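Local structure of sensor protein (Geobacter sulfurreducens, 3H7M) at residues A[12-25]-A[67-79]. The protein is a membrane histidine kinase, probably passing phosphate from ATP to a protein histidine, represented here by its sensor domain, which resembles periplasmic binding proteins. Sequence-based numbering, arbitrary orientation.
Sequences TIVVGGDRDYPPYE and KSGRVDVLQGISW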
loop_
_atom_site.group_PDB
_atom_site.type_symbol
_atom_site.label_atom_id
_atom_site.label_comp_id
_atom_site.label_asym_id
_atom_site.label_seq_id
_atom_site.Cartn_x
_atom_site.Cartn_y
_atom_site.Cartn_z
ATOM N N THR A 12 13.633 -19.064 -8.330
ATOM C CA THR A 12 13.238 -18.143 -7.267
ATOM C C THR A 12 12.479 -16.916 -7.764
ATOM O O THR A 12 12.951 -16.191 -8.647
ATOM C CB THR A 12 14.460 -17.634 -6.481
ATOM O OG1 THR A 12 14.925 -18.667 -5.603
ATOM C CG2 THR A 12 14.096 -16.383 -5.667
ATOM N N ILE A 13 11.297 -16.692 -7.199
ATOM C CA ILE A 13 10.506 -15.523 -7.567
ATOM C C ILE A 13 10.910 -14.392 -6.629
ATOM O O ILE A 13 10.936 -14.563 -5.399
ATOM C CB ILE A 13 8.998 -15.769 -7.417
ATOM C CG1 ILE A 13 8.523 -16.730 -8.499
ATOM C CG2 ILE A 13 8.238 -14.467 -7.544
ATOM C CD1 ILE A 13 8.985 -18.140 -8.272
ATOM N N VAL A 14 11.243 -13.251 -7.216
ATOM C CA VAL A 14 11.653 -12.098 -6.433
ATOM C C VAL A 14 10.480 -11.175 -6.210
ATOM O O VAL A 14 9.881 -10.671 -7.163
ATOM C CB VAL A 14 12.766 -11.336 -7.116
ATOM C CG1 VAL A 14 13.067 -10.057 -6.347
ATOM C CG2 VAL A 14 13.992 -12.214 -7.155
ATOM N N VAL A 15 10.173 -10.953 -4.936
ATOM C CA VAL A 15 9.038 -10.135 -4.548
ATOM C C VAL A 15 9.363 -8.708 -4.137
ATOM O O VAL A 15 10.089 -8.460 -3.160
ATOM C CB VAL A 15 8.265 -10.796 -3.409
ATOM C CG1 VAL A 15 6.913 -10.113 -3.254
ATOM C CG2 VAL A 15 8.107 -12.281 -3.695
ATOM N N GLY A 16 8.804 -7.771 -4.894
ATOM C CA GLY A 16 9.028 -6.374 -4.601
ATOM C C GLY A 16 7.935 -5.829 -3.699
ATOM O O GLY A 16 6.835 -6.389 -3.621
ATOM N N GLY A 17 8.244 -4.735 -3.014
ATOM C CA GLY A 17 7.273 -4.113 -2.132
ATOM C C GLY A 17 7.892 -2.903 -1.482
ATOM O O GLY A 17 9.087 -2.639 -1.658
ATOM N N ASP A 18 7.087 -2.165 -0.735
ATOM C CA ASP A 18 7.559 -0.970 -0.045
ATOM C C ASP A 18 8.179 -1.382 1.292
ATOM O O ASP A 18 7.587 -2.146 2.044
ATOM C CB ASP A 18 6.385 -0.021 0.200
ATOM C CG ASP A 18 6.817 1.348 0.704
ATOM O OD1 ASP A 18 7.791 1.440 1.481
ATOM O OD2 ASP A 18 6.158 2.340 0.337
ATOM N N ARG A 19 9.372 -0.872 1.580
ATOM C CA ARG A 19 10.054 -1.183 2.833
ATOM C C ARG A 19 9.396 -0.466 4.023
ATOM O O ARG A 19 9.643 -0.823 5.182
ATOM C CB ARG A 19 11.545 -0.818 2.716
ATOM C CG ARG A 19 11.965 0.474 3.396
ATOM C CD ARG A 19 13.355 0.974 2.933
ATOM N NE ARG A 19 14.480 0.112 3.304
ATOM C CZ ARG A 19 14.779 -0.280 4.546
ATOM N NH1 ARG A 19 14.035 0.096 5.589
ATOM N NH2 ARG A 19 15.844 -1.045 4.749
ATOM N N ASP A 20 8.525 0.505 3.727
ATOM C CA ASP A 20 7.825 1.291 4.753
ATOM C C ASP A 20 6.312 1.482 4.558
ATOM O O ASP A 20 5.842 2.619 4.433
ATOM C CB ASP A 20 8.452 2.680 4.866
ATOM C CG ASP A 20 9.777 2.663 5.581
ATOM O OD1 ASP A 20 9.808 2.244 6.755
ATOM O OD2 ASP A 20 10.789 3.069 4.973
ATOM N N TYR A 21 5.551 0.391 4.556
ATOM C CA TYR A 21 4.109 0.493 4.377
ATOM C C TYR A 21 3.365 -0.442 5.344
ATOM O O TYR A 21 2.607 -1.311 4.921
ATOM C CB TYR A 21 3.735 0.150 2.918
ATOM C CG TYR A 21 2.526 0.897 2.385
ATOM C CD1 TYR A 21 2.611 2.258 2.090
ATOM C CD2 TYR A 21 1.284 0.256 2.219
ATOM C CE1 TYR A 21 1.501 2.977 1.649
ATOM C CE2 TYR A 21 0.162 0.966 1.786
ATOM C CZ TYR A 21 0.282 2.334 1.502
ATOM O OH TYR A 21 -0.801 3.081 1.087
ATOM N N PRO A 22 3.580 -0.283 6.659
ATOM C CA PRO A 22 2.900 -1.139 7.629
ATOM C C PRO A 22 1.432 -0.802 7.725
ATOM O O PRO A 22 1.027 0.323 7.499
ATOM C CB PRO A 22 3.638 -0.836 8.929
ATOM C CG PRO A 22 3.973 0.605 8.765
ATOM C CD PRO A 22 4.510 0.624 7.350
ATOM N N PRO A 23 0.607 -1.779 8.074
ATOM C CA PRO A 23 0.930 -3.167 8.387
ATOM C C PRO A 23 0.946 -4.098 7.176
ATOM O O PRO A 23 1.021 -5.310 7.353
ATOM C CB PRO A 23 -0.184 -3.534 9.338
ATOM C CG PRO A 23 -1.342 -2.894 8.677
ATOM C CD PRO A 23 -0.811 -1.514 8.354
ATOM N N TYR A 24 0.868 -3.551 5.962
ATOM C CA TYR A 24 0.857 -4.391 4.770
ATOM C C TYR A 24 2.198 -5.011 4.477
ATOM O O TYR A 24 2.289 -6.220 4.262
ATOM C CB TYR A 24 0.375 -3.607 3.554
ATOM C CG TYR A 24 -1.043 -3.110 3.729
ATOM C CD1 TYR A 24 -2.069 -3.987 4.020
ATOM C CD2 TYR A 24 -1.341 -1.753 3.674
ATOM C CE1 TYR A 24 -3.367 -3.531 4.260
ATOM C CE2 TYR A 24 -2.632 -1.289 3.919
ATOM C CZ TYR A 24 -3.634 -2.180 4.209
ATOM O OH TYR A 24 -4.915 -1.714 4.431
ATOM N N GLU A 25 3.234 -4.185 4.457
ATOM C CA GLU A 25 4.580 -4.672 4.207
ATOM C C GLU A 25 5.617 -3.713 4.760
ATOM O O GLU A 25 5.459 -2.492 4.664
ATOM C CB GLU A 25 4.818 -4.884 2.705
ATOM C CG GLU A 25 4.533 -3.678 1.822
ATOM C CD GLU A 25 4.544 -4.036 0.352
ATOM O OE1 GLU A 25 4.246 -5.205 0.046
ATOM O OE2 GLU A 25 4.823 -3.158 -0.500
ATOM N N LYS A 67 8.747 -3.561 -14.096
ATOM C CA LYS A 67 8.956 -3.518 -15.541
ATOM C C LYS A 67 10.426 -3.805 -15.862
ATOM O O LYS A 67 10.747 -4.537 -16.802
ATOM C CB LYS A 67 8.549 -2.144 -16.086
ATOM C CG LYS A 67 7.036 -1.924 -16.129
ATOM C CD LYS A 67 6.652 -0.447 -15.986
ATOM C CE LYS A 67 7.055 0.395 -17.190
ATOM N NZ LYS A 67 6.752 1.844 -16.968
ATOM N N SER A 68 11.311 -3.236 -15.054
ATOM C CA SER A 68 12.744 -3.409 -15.225
ATOM C C SER A 68 13.126 -4.868 -15.045
ATOM O O SER A 68 14.211 -5.283 -15.452
ATOM C CB SER A 68 13.498 -2.550 -14.207
ATOM O OG SER A 68 14.894 -2.789 -14.261
ATOM N N GLY A 69 12.234 -5.643 -14.433
ATOM C CA GLY A 69 12.504 -7.054 -14.205
ATOM C C GLY A 69 13.410 -7.334 -13.010
ATOM O O GLY A 69 13.767 -8.486 -12.757
ATOM N N ARG A 70 13.788 -6.291 -12.273
ATOM C CA ARG A 70 14.651 -6.440 -11.099
ATOM C C ARG A 70 13.940 -7.301 -10.065
ATOM O O ARG A 70 14.575 -7.931 -9.219
ATOM C CB ARG A 70 14.974 -5.073 -10.499
ATOM C CG ARG A 70 15.599 -4.108 -11.482
ATOM C CD ARG A 70 15.882 -2.777 -10.834
ATOM N NE ARG A 70 16.609 -1.899 -11.740
ATOM C CZ ARG A 70 17.329 -0.855 -11.343
ATOM N NH1 ARG A 70 17.416 -0.561 -10.050
ATOM N NH2 ARG A 70 17.972 -0.111 -12.234
ATOM N N VAL A 71 12.611 -7.298 -10.135
ATOM C CA VAL A 71 11.775 -8.099 -9.255
ATOM C C VAL A 71 10.715 -8.701 -10.152
ATOM O O VAL A 71 10.380 -8.141 -11.192
ATOM C CB VAL A 71 11.098 -7.257 -8.160
ATOM C CG1 VAL A 71 12.150 -6.465 -7.420
ATOM C CG2 VAL A 71 10.035 -6.341 -8.761
ATOM N N ASP A 72 10.159 -9.828 -9.747
ATOM C CA ASP A 72 9.184 -10.466 -10.596
ATOM C C ASP A 72 7.737 -10.154 -10.291
ATOM O O ASP A 72 6.863 -10.420 -11.110
ATOM C CB ASP A 72 9.435 -11.967 -10.555
ATOM C CG ASP A 72 10.907 -12.302 -10.754
ATOM O OD1 ASP A 72 11.466 -11.916 -11.806
ATOM O OD2 ASP A 72 11.505 -12.939 -9.857
ATOM N N VAL A 73 7.483 -9.565 -9.129
ATOM C CA VAL A 73 6.115 -9.258 -8.722
ATOM C C VAL A 73 6.043 -8.296 -7.537
ATOM O O VAL A 73 6.973 -8.207 -6.722
ATOM C CB VAL A 73 5.388 -10.560 -8.330
ATOM C CG1 VAL A 73 6.213 -11.313 -7.306
ATOM C CG2 VAL A 73 4.013 -10.258 -7.777
ATOM N N LEU A 74 4.933 -7.576 -7.450
ATOM C CA LEU A 74 4.718 -6.648 -6.357
ATOM C C LEU A 74 3.546 -7.238 -5.611
ATOM O O LEU A 74 2.493 -7.494 -6.211
ATOM C CB LEU A 74 4.381 -5.252 -6.878
ATOM C CG LEU A 74 5.471 -4.584 -7.728
ATOM C CD1 LEU A 74 5.067 -3.152 -7.976
ATOM C CD2 LEU A 74 6.829 -4.624 -7.036
ATOM N N GLN A 75 3.741 -7.471 -4.311
ATOM C CA GLN A 75 2.706 -8.084 -3.475
ATOM C C GLN A 75 1.597 -7.164 -3.034
ATOM O O GLN A 75 0.535 -7.623 -2.643
ATOM C CB GLN A 75 3.327 -8.728 -2.222
ATOM C CG GLN A 75 4.540 -7.990 -1.645
ATOM C CD GLN A 75 4.954 -8.483 -0.262
ATOM O OE1 GLN A 75 4.855 -9.672 0.059
ATOM N NE2 GLN A 75 5.440 -7.561 0.559
ATOM N N GLY A 76 1.834 -5.861 -3.091
ATOM C CA GLY A 76 0.806 -4.940 -2.642
ATOM C C GLY A 76 0.724 -3.640 -3.405
ATOM O O GLY A 76 1.415 -2.670 -3.087
ATOM N N ILE A 77 -0.134 -3.608 -4.412
ATOM C CA ILE A 77 -0.272 -2.408 -5.193
ATOM C C ILE A 77 -1.721 -2.167 -5.551
ATOM O O ILE A 77 -2.477 -3.099 -5.855
ATOM C CB ILE A 77 0.577 -2.483 -6.451
ATOM C CG1 ILE A 77 0.364 -1.224 -7.287
ATOM C CG2 ILE A 77 0.224 -3.727 -7.235
ATOM C CD1 ILE A 77 1.285 -1.126 -8.481
ATOM N N SER A 78 -2.106 -0.899 -5.469
ATOM C CA SER A 78 -3.465 -0.479 -5.765
ATOM C C SER A 78 -3.717 -0.434 -7.266
ATOM O O SER A 78 -2.859 -0.026 -8.039
ATOM C CB SER A 78 -3.729 0.898 -5.153
ATOM O OG SER A 78 -3.925 0.812 -3.751
ATOM N N TRP A 79 -4.902 -0.863 -7.670
ATOM C CA TRP A 79 -5.278 -0.866 -9.072
ATOM C C TRP A 79 -5.706 0.520 -9.553
ATOM O O TRP A 79 -6.256 1.318 -8.776
ATOM C CB TRP A 79 -6.443 -1.837 -9.300
ATOM C CG TRP A 79 -6.846 -1.931 -10.750
ATOM C CD1 TRP A 79 -6.296 -2.739 -11.708
ATOM C CD2 TRP A 79 -7.819 -1.123 -11.420
ATOM N NE1 TRP A 79 -6.863 -2.477 -12.932
ATOM C CE2 TRP A 79 -7.800 -1.488 -12.783
ATOM C CE3 TRP A 79 -8.703 -0.120 -11.002
ATOM C CZ2 TRP A 79 -8.632 -0.888 -13.728
ATOM C CZ3 TRP A 79 -9.530 0.476 -11.944
ATOM C CH2 TRP A 79 -9.488 0.089 -13.290
HETATM O O HOH W 1 3.775 -4.369 -3.063
#
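Glu25 OE1 takes hydrogen bonds from two side-chain amides: Gln75 NE2, 2.7 Å away, and Asn37 ND2 of helix 36-48. The site lies at one end of a parallel strand pair, 13-18 beside 73-78, in the mixed sheet of this domain, whose fold is that of a periplasmic solute-binding protein. The side chains of Gln75 and Glu25 run past one another in opposite senses, and NE2 meets OE1 from above the carboxylate plane, 42° out of it. Gln75 OE1 is bonded in turn to Thr41 OG1, which fixes which way round the amide sits, while Gln75 CG rests 3.6 Å from Val15 CG1. A leucine in place of Gln75 would probably leave Glu25 OE1 without one of its two amide donors, in a buried spot, and would take from Thr41 OG1 the amide oxygen it now meets.

Along the strands, Gly16 N gives a nearly straight bond to Val73 O at 2.6 Å, and Gln75 N returns a weak one to Gly16 O. Leu74 CD2 lies 3.7 Å from Gly16 CA, where a side chain on the glycine would collide with it. On the other face Val15 CG2 and Val73 CG1 run alongside each other, 4.2 Å apart.

At the far end Val14 O accepts from Asp72 N and, weakly, from Val73 N. With CG anti to its carbonyl carbon (chi1 -48°), Asp72 carries its carboxylate across to the neighbouring strand, where Val14 N reaches the anti side of OD2 at 2.7 Å, 18° out of the carboxylate plane.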